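Local coordinates for protein pyrrolidone-carboxylate peptidase (Deinococcus radiodurans R1, PDB 5Z48) that binds pyroglutamate and probably releases it from the N-terminus of polypeptides, acting as a thiol exopeptidase of the C15 family, at residues E12-H15 with D19-S22; A177-V182 with L189-Q194; P120-L125 with G135-S140. All coordinates share one frame; numbering follows the deposited sequence.

How the contacts relate
Contact 1 is partly buried and lines the ligand pocket, contact 2 is buried beside it, and contact 3 lies at the surface across the chain's centre from contact 1. Contacts 1 and 2 touch: Q194 NE2 reaches P21 O, and V178 packs on D19 and P21, so the helix starting at P21 is backed by helix 176-180. Contact 3 stands apart, its centre about 22 Å from that of contact 1. The chemistry follows place: an asparagine gripping a carbonyl and the ligand in contact 1, apolar carbons with one bridging water in contact 2, and aliphatic packing edged by charge and water in contact 3.

Contact 1 (E12-H15 with D19-S22); sequences EPFH and DNPS. With PCA (pyroglutamic acid), chain I.
The amide of N20 lies by the edge of the F14 ring, ND2 3.7 Å from CE1 and near the ring plane, with the two flat groups turned 47° apart. Its CG is anti to the backbone N (chi1 -167°), and this carries the amide across to the other arm of the loop. ND2 then donates twice: to E12 O at 2.9 Å, arriving from above the carbonyl plane, and to pyroglutamate OE at 3.0 Å in an almost straight bond of 170°. OD1 looks back to its own segment, taking S22 OG at 2.7 Å and S22 N at 3.0 Å, so the amide is held from both ends and its flip is fixed. The F14 ring offers one face to the ligand, whose CG sits over it, and F14 CE1 comes within 3.3 Å of the ligand's CD. Away from the pocket, P13 CG leans on D19 CA at 4.0 Å, while a water accepts from F14 N and donates to D19 O. An alanine in place of N20 is likely to leave the ligand's OE and E12 O without their shared donor and S22 N without its cap. Such an N-cap asparagine at the start of helix 21-29, doubling as ligand donor beside an aromatic wall, makes this corner part of the pyroglutamate pocket observed in the crystal.

Contact 2 (A177-V182 with L189-Q194); sequences AVALAV and LPYLPQ
V178 is the first residue of the helical segment to meet the other side, and its two methyls divide the work. CG1, anti to the backbone N (chi1 171°), goes to L189 CD1 at 3.9 Å, whereas CG2, the other methyl, packs on D19 and P21. One residue on, A179 points its methyl toward the 189-194 segment, where CB sits 3.8 Å from Y191 CB, at the root of the phenol ring, and slightly farther from CG. A179 and L189 are the residues whose CA atoms come nearest across the contact, 5.6 Å apart. A179 also contributes through its backbone: a water donates to A179 O at 2.8 Å and accepts from L189 N at 3.1 Å, stitching the two segments together where no direct hydrogen bond joins them. V182 N makes a weak bond to A179 O at 3.4 Å. V182 brings the side chain back to the same leucine, four residues after V178. Its CG2 presses on L189 CD1 at 3.5 Å, tighter than usual for two carbons, and lies 3.7 Å from L189 CG. The one methyl CD1 of L189 thus touches both valines, the two branched side chains meeting the leucine at an oblique slant. Across the subunit boundary, Y191 OH bonds E196 OE2 of the second subunit, and P134 of that subunit packs on A179. The short helix 176-180 is wedged between helix 21-29, whose P21 meets V178, and the extended run leading into helix 194-211.

Contact 3 (P120-L125 with G135-S140); sequences PLRAIL and GDISNS. With DMS (dimethyl sulfoxide), chain H.
Helix 121-130 leads into strand 135-138 of the mixed sheet and packs against it, L125 and I137 at the centre. The short segments run nearly antiparallel, 158° between directions, with axes 8.9 Å apart. L125 splits its methyls: CD1 meets I137 CG1 at 3.9 Å, the two side chains crossing at about a right angle, while CD2 settles 3.7 Å from D136 CA. I137 swings CG1 anti to its carbonyl carbon (chi1 -69°), which sends CD1 toward the helix, 3.9 Å from L121 CB. The same methyl lies over the centre of one face of the R122 guanidinium, 3.6 Å from CZ. A water in the guanidinium plane accepts from R122 NH1 at 2.8 Å and donates to D136 OD1, joining two opposite charges that do not meet directly. D136 OD1 also accepts from I137 N. At the helix start, after N-cap P120, L121 N donates to O of a dimethyl sulfoxide at 2.9 Å, probably from the crystallisation liquor. R122 extends to salt bridges with D104 and D91 of the third subunit. Within the sheet the strand pairs in parallel with strand 80-90, where S138 OG holds E83, probably an active-site residue; I124 of the helix faces helix 194-211.

Contact 1 (E12-H15 with D19-S22)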
ATOM      1  N   GLU B  12     -11.862  23.873   2.353  1.00 13.69           N
ATOM      2  CA  GLU B  12     -13.222  23.333   2.115  1.00 15.48           C
ATOM      3  C   GLU B  12     -13.196  21.903   1.552  1.00 15.78           C
ATOM      4  O   GLU B  12     -12.163  21.425   1.068  1.00 14.87           O
ATOM      5  CB  GLU B  12     -13.967  24.227   1.142  1.00 18.02           C
ATOM      6  CG  GLU B  12     -14.080  25.660   1.601  1.00 21.20           C
ATOM      7  CD  GLU B  12     -14.762  26.562   0.574  1.00 27.76           C
ATOM      8  OE1 GLU B  12     -15.171  26.089  -0.508  1.00 25.57           O
ATOM      9  OE2 GLU B  12     -14.837  27.780   0.847  1.00 35.35           O
ATOM     10  N   PRO B  13     -14.338  21.195   1.575  1.00 14.80           N
ATOM     11  CA  PRO B  13     -14.402  19.894   0.890  1.00 15.30           C
ATOM     12  C   PRO B  13     -14.124  20.058  -0.595  1.00 16.56           C
ATOM     13  O   PRO B  13     -14.337  21.122  -1.181  1.00 17.49           O
ATOM     14  CB  PRO B  13     -15.837  19.416   1.133  1.00 15.05           C
ATOM     15  CG  PRO B  13     -16.298  20.194   2.367  1.00 15.44           C
ATOM     16  CD  PRO B  13     -15.620  21.543   2.218  1.00 15.11           C
ATOM     17  N   PHE B  14     -13.639  18.979  -1.205  1.00 15.26           N
ATOM     18  CA  PHE B  14     -13.289  18.987  -2.614  1.00 16.01           C
ATOM     19  C   PHE B  14     -13.376  17.557  -3.118  1.00 19.37           C
ATOM     20  O   PHE B  14     -13.470  16.603  -2.332  1.00 16.03           O
ATOM     21  CB  PHE B  14     -11.868  19.558  -2.841  1.00 16.33           C
ATOM     22  CG  PHE B  14     -10.796  18.707  -2.250  1.00 15.51           C
ATOM     23  CD1 PHE B  14     -10.581  18.723  -0.876  1.00 16.68           C
ATOM     24  CD2 PHE B  14     -10.054  17.849  -3.053  1.00 17.45           C
ATOM     25  CE1 PHE B  14      -9.590  17.919  -0.303  1.00 13.70           C
ATOM     26  CE2 PHE B  14      -9.060  17.022  -2.501  1.00 14.83           C
ATOM     27  CZ  PHE B  14      -8.852  17.054  -1.115  1.00 13.50           C
ATOM     28  N   HIS B  15     -13.342  17.427  -4.439  1.00 17.41           N
ATOM     29  CA  HIS B  15     -13.382  16.113  -5.104  1.00 18.89           C
ATOM     30  C   HIS B  15     -14.657  15.392  -4.645  1.00 22.64           C
ATOM     31  O   HIS B  15     -15.735  16.009  -4.617  1.00 23.29           O
ATOM     32  CB  HIS B  15     -12.058  15.394  -4.794  1.00 22.81           C
ATOM     33  CG  HIS B  15     -11.830  14.162  -5.605  1.00 29.54           C
ATOM     34  ND1 HIS B  15     -11.865  14.160  -6.982  1.00 31.98           N
ATOM     35  CD2 HIS B  15     -11.528  12.897  -5.228  1.00 32.96           C
ATOM     36  CE1 HIS B  15     -11.606  12.942  -7.422  1.00 34.90           C
ATOM     37  NE2 HIS B  15     -11.396  12.159  -6.378  1.00 35.38           N
ATOM     38  N   ASP B  19     -16.571  16.121   3.440  1.00 15.59           N
ATOM     39  CA  ASP B  19     -16.093  16.854   4.593  1.00 15.21           C
ATOM     40  C   ASP B  19     -14.603  17.072   4.390  1.00 15.40           C
ATOM     41  O   ASP B  19     -13.961  16.380   3.589  1.00 15.94           O
ATOM     42  CB  ASP B  19     -16.376  16.065   5.890  1.00 17.73           C
ATOM     43  CG  ASP B  19     -16.167  16.903   7.135  1.00 22.46           C
ATOM     44  OD1 ASP B  19     -16.410  18.132   7.073  1.00 27.39           O
ATOM     45  OD2 ASP B  19     -15.761  16.353   8.175  1.00 20.95           O
ATOM     46  N   ASN B  20     -14.045  18.058   5.085  1.00 13.95           N
ATOM     47  CA  ASN B  20     -12.589  18.251   5.069  1.00 11.02           C
ATOM     48  C   ASN B  20     -12.142  18.373   6.520  1.00 11.13           C
ATOM     49  O   ASN B  20     -12.529  19.352   7.198  1.00 13.10           O
ATOM     50  CB  ASN B  20     -12.180  19.477   4.244  1.00 10.23           C
ATOM     51  CG  ASN B  20     -10.707  19.494   3.967  1.00 10.77           C
ATOM     52  OD1 ASN B  20      -9.910  19.206   4.854  1.00 11.57           O
ATOM     53  ND2 ASN B  20     -10.326  19.865   2.746  1.00 11.10           N
ATOM     54  N   PRO B  21     -11.383  17.402   7.047  1.00 12.03           N
ATOM     55  CA  PRO B  21     -10.962  17.472   8.460  1.00 10.53           C
ATOM     56  C   PRO B  21     -10.113  18.695   8.766  1.00 10.11           C
ATOM     57  O   PRO B  21     -10.055  19.091   9.930  1.00 10.36           O
ATOM     58  CB  PRO B  21     -10.182  16.172   8.690  1.00 12.78           C
ATOM     59  CG  PRO B  21     -10.003  15.533   7.319  1.00 16.93           C
ATOM     60  CD  PRO B  21     -10.993  16.132   6.384  1.00 12.93           C
ATOM     61  N   SER B  22      -9.437  19.281   7.781  1.00 10.83           N
ATOM     62  CA  SER B  22      -8.672  20.505   8.062  1.00 10.28           C
ATOM     63  C   SER B  22      -9.608  21.670   8.324  1.00 10.85           C
ATOM     64  O   SER B  22      -9.348  22.503   9.203  1.00 11.56           O
ATOM     65  CB  SER B  22      -7.680  20.792   6.905  1.00 11.51           C
ATOM     66  OG  SER B  22      -8.318  21.220   5.702  1.00 10.35           O
TER
HETATM   67  N   PCA I 302      -6.122  18.701   0.212  1.00 12.52           N
HETATM   68  CA  PCA I 302      -5.796  19.013  -1.176  1.00 16.03           C
HETATM   69  CB  PCA I 302      -6.458  20.359  -1.517  1.00 15.03           C
HETATM   70  CG  PCA I 302      -7.331  20.767  -0.329  1.00 13.13           C
HETATM   71  CD  PCA I 302      -7.006  19.722   0.706  1.00 10.05           C
HETATM   72  OE  PCA I 302      -7.483  19.763   1.846  1.00 12.15           O
HETATM   73  C   PCA I 302      -4.269  18.975  -1.382  1.00 17.95           C
HETATM   74  O   PCA I 302      -3.682  19.698  -2.194  1.00 14.84           O
HETATM   75  OXT PCA I 302      -3.553  18.209  -0.677  1.00 21.19           O
HETATM   76  O   HOH W   1     -12.324  17.384   1.291  1.00 27.18           O

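Contact 2 (A177-V182 with L189-Q194)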
ATOM      1  N   ALA B 177     -15.833  10.761   8.364  1.00 11.70           N
ATOM      2  CA  ALA B 177     -16.761  11.148   7.306  1.00 14.64           C
ATOM      3  C   ALA B 177     -16.151  10.927   5.934  1.00 14.79           C
ATOM      4  O   ALA B 177     -16.834  10.436   5.013  1.00 14.38           O
ATOM      5  CB  ALA B 177     -17.191  12.606   7.493  1.00 16.80           C
ATOM      6  N   VAL B 178     -14.868  11.282   5.786  1.00 11.81           N
ATOM      7  CA  VAL B 178     -14.162  11.074   4.526  1.00 11.17           C
ATOM      8  C   VAL B 178     -14.059   9.585   4.219  1.00 12.78           C
ATOM      9  O   VAL B 178     -14.332   9.145   3.095  1.00 13.27           O
ATOM     10  CB  VAL B 178     -12.774  11.752   4.554  1.00 13.32           C
ATOM     11  CG1 VAL B 178     -11.951  11.363   3.328  1.00 12.52           C
ATOM     12  CG2 VAL B 178     -12.931  13.275   4.570  1.00 16.25           C
ATOM     13  N   ALA B 179     -13.694   8.777   5.225  1.00 12.27           N
ATOM     14  CA  ALA B 179     -13.515   7.344   4.973  1.00 14.44           C
ATOM     15  C   ALA B 179     -14.845   6.654   4.654  1.00 13.82           C
ATOM     16  O   ALA B 179     -14.887   5.707   3.852  1.00 13.86           O
ATOM     17  CB  ALA B 179     -12.834   6.683   6.194  1.00 12.54           C
ATOM     18  N   LEU B 180     -15.955   7.091   5.287  1.00 13.11           N
ATOM     19  CA  LEU B 180     -17.269   6.466   5.080  1.00 14.77           C
ATOM     20  C   LEU B 180     -17.833   6.687   3.670  1.00 16.20           C
ATOM     21  O   LEU B 180     -18.680   5.899   3.216  1.00 19.32           O
ATOM     22  CB  LEU B 180     -18.276   6.996   6.100  1.00 13.53           C
ATOM     23  CG  LEU B 180     -17.999   6.471   7.515  1.00 14.63           C
ATOM     24  CD1 LEU B 180     -18.765   7.334   8.547  1.00 16.37           C
ATOM     25  CD2 LEU B 180     -18.420   4.998   7.660  1.00 15.60           C
ATOM     26  N   ALA B 181     -17.378   7.739   2.976  1.00 17.26           N
ATOM     27  CA  ALA B 181     -17.895   8.086   1.654  1.00 20.75           C
ATOM     28  C   ALA B 181     -17.169   7.369   0.516  1.00 22.37           C
ATOM     29  O   ALA B 181     -17.613   7.444  -0.634  1.00 26.69           O
ATOM     30  CB  ALA B 181     -17.796   9.607   1.446  1.00 19.73           C
ATOM     31  N   VAL B 182     -16.076   6.672   0.805  1.00 19.57           N
ATOM     32  CA  VAL B 182     -15.333   5.946  -0.234  1.00 20.43           C
ATOM     33  C   VAL B 182     -16.208   4.862  -0.871  1.00 23.63           C
ATOM     34  O   VAL B 182     -16.829   4.047  -0.155  1.00 24.82           O
ATOM     35  CB  VAL B 182     -14.067   5.333   0.371  1.00 17.68           C
ATOM     36  CG1 VAL B 182     -13.361   4.494  -0.654  1.00 21.58           C
ATOM     37  CG2 VAL B 182     -13.167   6.421   0.973  1.00 17.83           C
ATOM     38  N   LEU B 189      -9.696   3.747   3.185  1.00 13.84           N
ATOM     39  CA  LEU B 189      -8.722   4.761   3.578  1.00 14.09           C
ATOM     40  C   LEU B 189      -8.299   4.568   5.028  1.00 13.02           C
ATOM     41  O   LEU B 189      -9.156   4.353   5.895  1.00 13.36           O
ATOM     42  CB  LEU B 189      -9.312   6.172   3.450  1.00 15.21           C
ATOM     43  CG  LEU B 189      -9.603   6.674   2.031  1.00 15.65           C
ATOM     44  CD1 LEU B 189     -10.308   8.027   2.178  1.00 16.59           C
ATOM     45  CD2 LEU B 189      -8.275   6.785   1.235  1.00 19.08           C
ATOM     46  N   PRO B 190      -7.020   4.697   5.363  1.00 12.96           N
ATOM     47  CA  PRO B 190      -6.668   5.031   6.741  1.00 12.15           C
ATOM     48  C   PRO B 190      -7.413   6.290   7.159  1.00 12.00           C
ATOM     49  O   PRO B 190      -7.621   7.216   6.356  1.00 14.17           O
ATOM     50  CB  PRO B 190      -5.152   5.273   6.689  1.00 13.54           C
ATOM     51  CG  PRO B 190      -4.664   4.561   5.440  1.00 14.85           C
ATOM     52  CD  PRO B 190      -5.848   4.731   4.472  1.00 13.93           C
ATOM     53  N   TYR B 191      -7.797   6.355   8.437  1.00 11.80           N
ATOM     54  CA  TYR B 191      -8.515   7.523   8.921  1.00 10.71           C
ATOM     55  C   TYR B 191      -8.219   7.723  10.401  1.00 10.36           C
ATOM     56  O   TYR B 191      -7.629   6.865  11.055  1.00 11.24           O
ATOM     57  CB  TYR B 191     -10.035   7.380   8.695  1.00 10.56           C
ATOM     58  CG  TYR B 191     -10.726   6.485   9.721  1.00 12.18           C
ATOM     59  CD1 TYR B 191     -10.656   5.087   9.633  1.00 13.26           C
ATOM     60  CD2 TYR B 191     -11.430   7.047  10.781  1.00 11.68           C
ATOM     61  CE1 TYR B 191     -11.287   4.280  10.580  1.00 11.99           C
ATOM     62  CE2 TYR B 191     -12.050   6.248  11.745  1.00 10.67           C
ATOM     63  CZ  TYR B 191     -11.975   4.878  11.644  1.00 11.37           C
ATOM     64  OH  TYR B 191     -12.595   4.128  12.613  1.00 11.73           O
ATOM     65  N   LEU B 192      -8.596   8.887  10.916  1.00 10.75           N
ATOM     66  CA  LEU B 192      -8.511   9.173  12.349  1.00 10.93           C
ATOM     67  C   LEU B 192      -9.804   9.852  12.757  1.00 11.93           C
ATOM     68  O   LEU B 192     -10.356  10.622  11.968  1.00 11.07           O
ATOM     69  CB  LEU B 192      -7.342  10.113  12.698  1.00  9.96           C
ATOM     70  CG  LEU B 192      -6.015   9.469  12.410  1.00 10.95           C
ATOM     71  CD1 LEU B 192      -4.953  10.541  12.592  1.00 12.38           C
ATOM     72  CD2 LEU B 192      -5.781   8.290  13.332  1.00 13.50           C
ATOM     73  N   PRO B 193     -10.321   9.598  13.957  1.00 11.30           N
ATOM     74  CA  PRO B 193     -11.461  10.400  14.412  1.00 10.34           C
ATOM     75  C   PRO B 193     -11.093  11.870  14.376  1.00 11.87           C
ATOM     76  O   PRO B 193      -9.940  12.246  14.629  1.00 12.01           O
ATOM     77  CB  PRO B 193     -11.689   9.935  15.857  1.00 12.87           C
ATOM     78  CG  PRO B 193     -11.080   8.495  15.868  1.00 14.17           C
ATOM     79  CD  PRO B 193      -9.864   8.663  15.000  1.00 11.84           C
ATOM     80  N   GLN B 194     -12.097  12.716  14.112  1.00 12.09           N
ATOM     81  CA  GLN B 194     -11.810  14.144  14.022  1.00 10.57           C
ATOM     82  C   GLN B 194     -11.145  14.673  15.297  1.00 11.52           C
ATOM     83  O   GLN B 194     -10.284  15.557  15.228  1.00 11.97           O
ATOM     84  CB  GLN B 194     -13.092  14.935  13.709  1.00 11.45           C
ATOM     85  CG  GLN B 194     -12.817  16.433  13.592  1.00 13.86           C
ATOM     86  CD  GLN B 194     -11.938  16.737  12.384  1.00 12.68           C
ATOM     87  OE1 GLN B 194     -12.207  16.254  11.290  1.00 12.78           O
ATOM     88  NE2 GLN B 194     -10.884  17.544  12.588  1.00 11.07           N
TER
HETATM   89  O   HOH W   2     -12.727   4.000   3.453  1.00 14.07           O

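Contact 3 (P120-L125 with G135-S140)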
ATOM      1  N   PRO B 120       9.421  24.879  13.093  1.00 13.45           N
ATOM      2  CA  PRO B 120      10.393  24.068  13.838  1.00 11.39           C
ATOM      3  C   PRO B 120       9.984  22.598  13.765  1.00 13.28           C
ATOM      4  O   PRO B 120       9.303  22.080  14.637  1.00 13.61           O
ATOM      5  CB  PRO B 120      10.300  24.654  15.251  1.00 11.45           C
ATOM      6  CG  PRO B 120       8.871  25.160  15.353  1.00 11.42           C
ATOM      7  CD  PRO B 120       8.549  25.670  13.974  1.00 12.00           C
ATOM      8  N   LEU B 121      10.361  21.949  12.642  1.00 12.48           N
ATOM      9  CA  LEU B 121       9.823  20.619  12.326  1.00 12.80           C
ATOM     10  C   LEU B 121      10.104  19.621  13.437  1.00 11.71           C
ATOM     11  O   LEU B 121       9.195  18.876  13.838  1.00 12.32           O
ATOM     12  CB  LEU B 121      10.385  20.098  10.988  1.00 13.14           C
ATOM     13  CG  LEU B 121      10.066  20.997   9.795  1.00 15.49           C
ATOM     14  CD1 LEU B 121      10.777  20.419   8.544  1.00 15.70           C
ATOM     15  CD2 LEU B 121       8.568  21.206   9.551  1.00 15.42           C
ATOM     16  N   ARG B 122      11.353  19.538  13.910  1.00 12.84           N
ATOM     17  CA  ARG B 122      11.663  18.500  14.900  1.00 10.92           C
ATOM     18  C   ARG B 122      10.978  18.772  16.234  1.00 12.37           C
ATOM     19  O   ARG B 122      10.529  17.819  16.893  1.00 12.78           O
ATOM     20  CB  ARG B 122      13.174  18.339  15.087  1.00 14.08           C
ATOM     21  CG  ARG B 122      13.909  17.856  13.827  1.00 15.57           C
ATOM     22  CD  ARG B 122      13.581  16.417  13.417  1.00 14.72           C
ATOM     23  NE  ARG B 122      14.070  16.130  12.048  1.00 15.21           N
ATOM     24  CZ  ARG B 122      13.811  14.993  11.407  1.00 15.74           C
ATOM     25  NH1 ARG B 122      13.098  14.030  11.997  1.00 16.70           N
ATOM     26  NH2 ARG B 122      14.206  14.819  10.158  1.00 14.60           N
ATOM     27  N   ALA B 123      10.811  20.043  16.617  1.00 12.98           N
ATOM     28  CA  ALA B 123      10.099  20.354  17.854  1.00 13.13           C
ATOM     29  C   ALA B 123       8.639  19.934  17.767  1.00 11.88           C
ATOM     30  O   ALA B 123       8.049  19.480  18.756  1.00 12.99           O
ATOM     31  CB  ALA B 123      10.195  21.843  18.137  1.00 12.61           C
ATOM     32  N   ILE B 124       8.024  20.084  16.589  1.00 11.08           N
ATOM     33  CA  ILE B 124       6.641  19.633  16.452  1.00  9.49           C
ATOM     34  C   ILE B 124       6.554  18.110  16.541  1.00 11.87           C
ATOM     35  O   ILE B 124       5.682  17.574  17.241  1.00 10.94           O
ATOM     36  CB  ILE B 124       6.036  20.150  15.134  1.00  9.19           C
ATOM     37  CG1 ILE B 124       5.959  21.690  15.131  1.00  9.84           C
ATOM     38  CG2 ILE B 124       4.623  19.542  14.913  1.00 10.87           C
ATOM     39  CD1 ILE B 124       5.683  22.275  13.699  1.00 10.93           C
ATOM     40  N   LEU B 125       7.438  17.395  15.831  1.00 11.45           N
ATOM     41  CA  LEU B 125       7.432  15.930  15.927  1.00 10.86           C
ATOM     42  C   LEU B 125       7.595  15.469  17.360  1.00 11.60           C
ATOM     43  O   LEU B 125       6.932  14.515  17.799  1.00 11.45           O
ATOM     44  CB  LEU B 125       8.549  15.338  15.059  1.00 11.47           C
ATOM     45  CG  LEU B 125       8.360  15.481  13.536  1.00 13.81           C
ATOM     46  CD1 LEU B 125       9.424  14.662  12.818  1.00 13.47           C
ATOM     47  CD2 LEU B 125       6.974  15.174  12.966  1.00 14.93           C
ATOM     48  N   GLY B 135       3.559  10.653  13.849  1.00  9.86           N
ATOM     49  CA  GLY B 135       3.626  11.608  12.744  1.00 13.63           C
ATOM     50  C   GLY B 135       5.023  11.697  12.177  1.00 12.63           C
ATOM     51  O   GLY B 135       5.964  11.078  12.688  1.00 14.62           O
ATOM     52  N   ASP B 136       5.162  12.450  11.087  1.00 10.88           N
ATOM     53  CA  ASP B 136       6.474  12.489  10.420  1.00 11.51           C
ATOM     54  C   ASP B 136       6.529  13.705   9.506  1.00 10.98           C
ATOM     55  O   ASP B 136       5.556  14.426   9.334  1.00 11.42           O
ATOM     56  CB  ASP B 136       6.752  11.216   9.633  1.00 14.69           C
ATOM     57  CG  ASP B 136       8.257  10.879   9.569  1.00 21.46           C
ATOM     58  OD1 ASP B 136       9.114  11.750   9.858  1.00 18.22           O
ATOM     59  OD2 ASP B 136       8.581   9.724   9.219  1.00 27.27           O
ATOM     60  N   ILE B 137       7.710  13.935   8.945  1.00 10.82           N
ATOM     61  CA  ILE B 137       7.924  14.934   7.892  1.00  9.80           C
ATOM     62  C   ILE B 137       7.646  14.269   6.535  1.00  9.99           C
ATOM     63  O   ILE B 137       8.020  13.095   6.295  1.00 12.38           O
ATOM     64  CB  ILE B 137       9.372  15.467   7.970  1.00  9.25           C
ATOM     65  CG1 ILE B 137       9.549  16.326   9.263  1.00 10.74           C
ATOM     66  CG2 ILE B 137       9.719  16.294   6.728  1.00 11.12           C
ATOM     67  CD1 ILE B 137      11.036  16.459   9.651  1.00 12.91           C
ATOM     68  N   SER B 138       6.974  15.023   5.659  1.00  8.35           N
ATOM     69  CA  SER B 138       6.751  14.663   4.263  1.00  8.72           C
ATOM     70  C   SER B 138       7.607  15.560   3.391  1.00  8.33           C
ATOM     71  O   SER B 138       7.701  16.765   3.645  1.00 10.21           O
ATOM     72  CB  SER B 138       5.273  14.862   3.906  1.00 11.36           C
ATOM     73  OG  SER B 138       5.047  14.887   2.498  1.00 11.27           O
ATOM     74  N   ASN B 139       8.172  14.982   2.329  1.00  9.25           N
ATOM     75  CA  ASN B 139       9.044  15.752   1.451  1.00  8.20           C
ATOM     76  C   ASN B 139       8.397  16.073   0.113  1.00 10.39           C
ATOM     77  O   ASN B 139       9.054  16.663  -0.760  1.00 12.60           O
ATOM     78  CB  ASN B 139      10.353  14.994   1.285  1.00 11.46           C
ATOM     79  CG  ASN B 139      11.098  14.933   2.594  1.00 12.64           C
ATOM     80  OD1 ASN B 139      11.191  15.963   3.262  1.00 12.97           O
ATOM     81  ND2 ASN B 139      11.602  13.772   2.972  1.00 12.83           N
ATOM     82  N   SER B 140       7.112  15.782  -0.044  1.00 10.61           N
ATOM     83  CA  SER B 140       6.312  16.358  -1.129  1.00 10.53           C
ATOM     84  C   SER B 140       4.886  16.585  -0.656  1.00 11.69           C
ATOM     85  O   SER B 140       4.257  15.658  -0.123  1.00 12.10           O
ATOM     86  CB  SER B 140       6.288  15.476  -2.374  1.00 13.08           C
ATOM     87  OG  SER B 140       5.322  16.006  -3.315  1.00 12.87           O
TER
HETATM   88  S   DMS H 301      13.638  22.981  10.205  1.00 38.16           S
HETATM   89  O   DMS H 301      12.912  22.470  11.389  1.00 36.78           O
HETATM   90  C1  DMS H 301      12.679  23.968   9.023  1.00 36.74           C
HETATM   91  C2  DMS H 301      14.284  21.630   9.181  1.00 36.44           C
HETATM   92  O   HOH W   3      11.546  11.744  11.610  1.00 29.11           O
HETATM   93  O   HOH W   4       6.550  12.582  15.742  1.00 35.84           O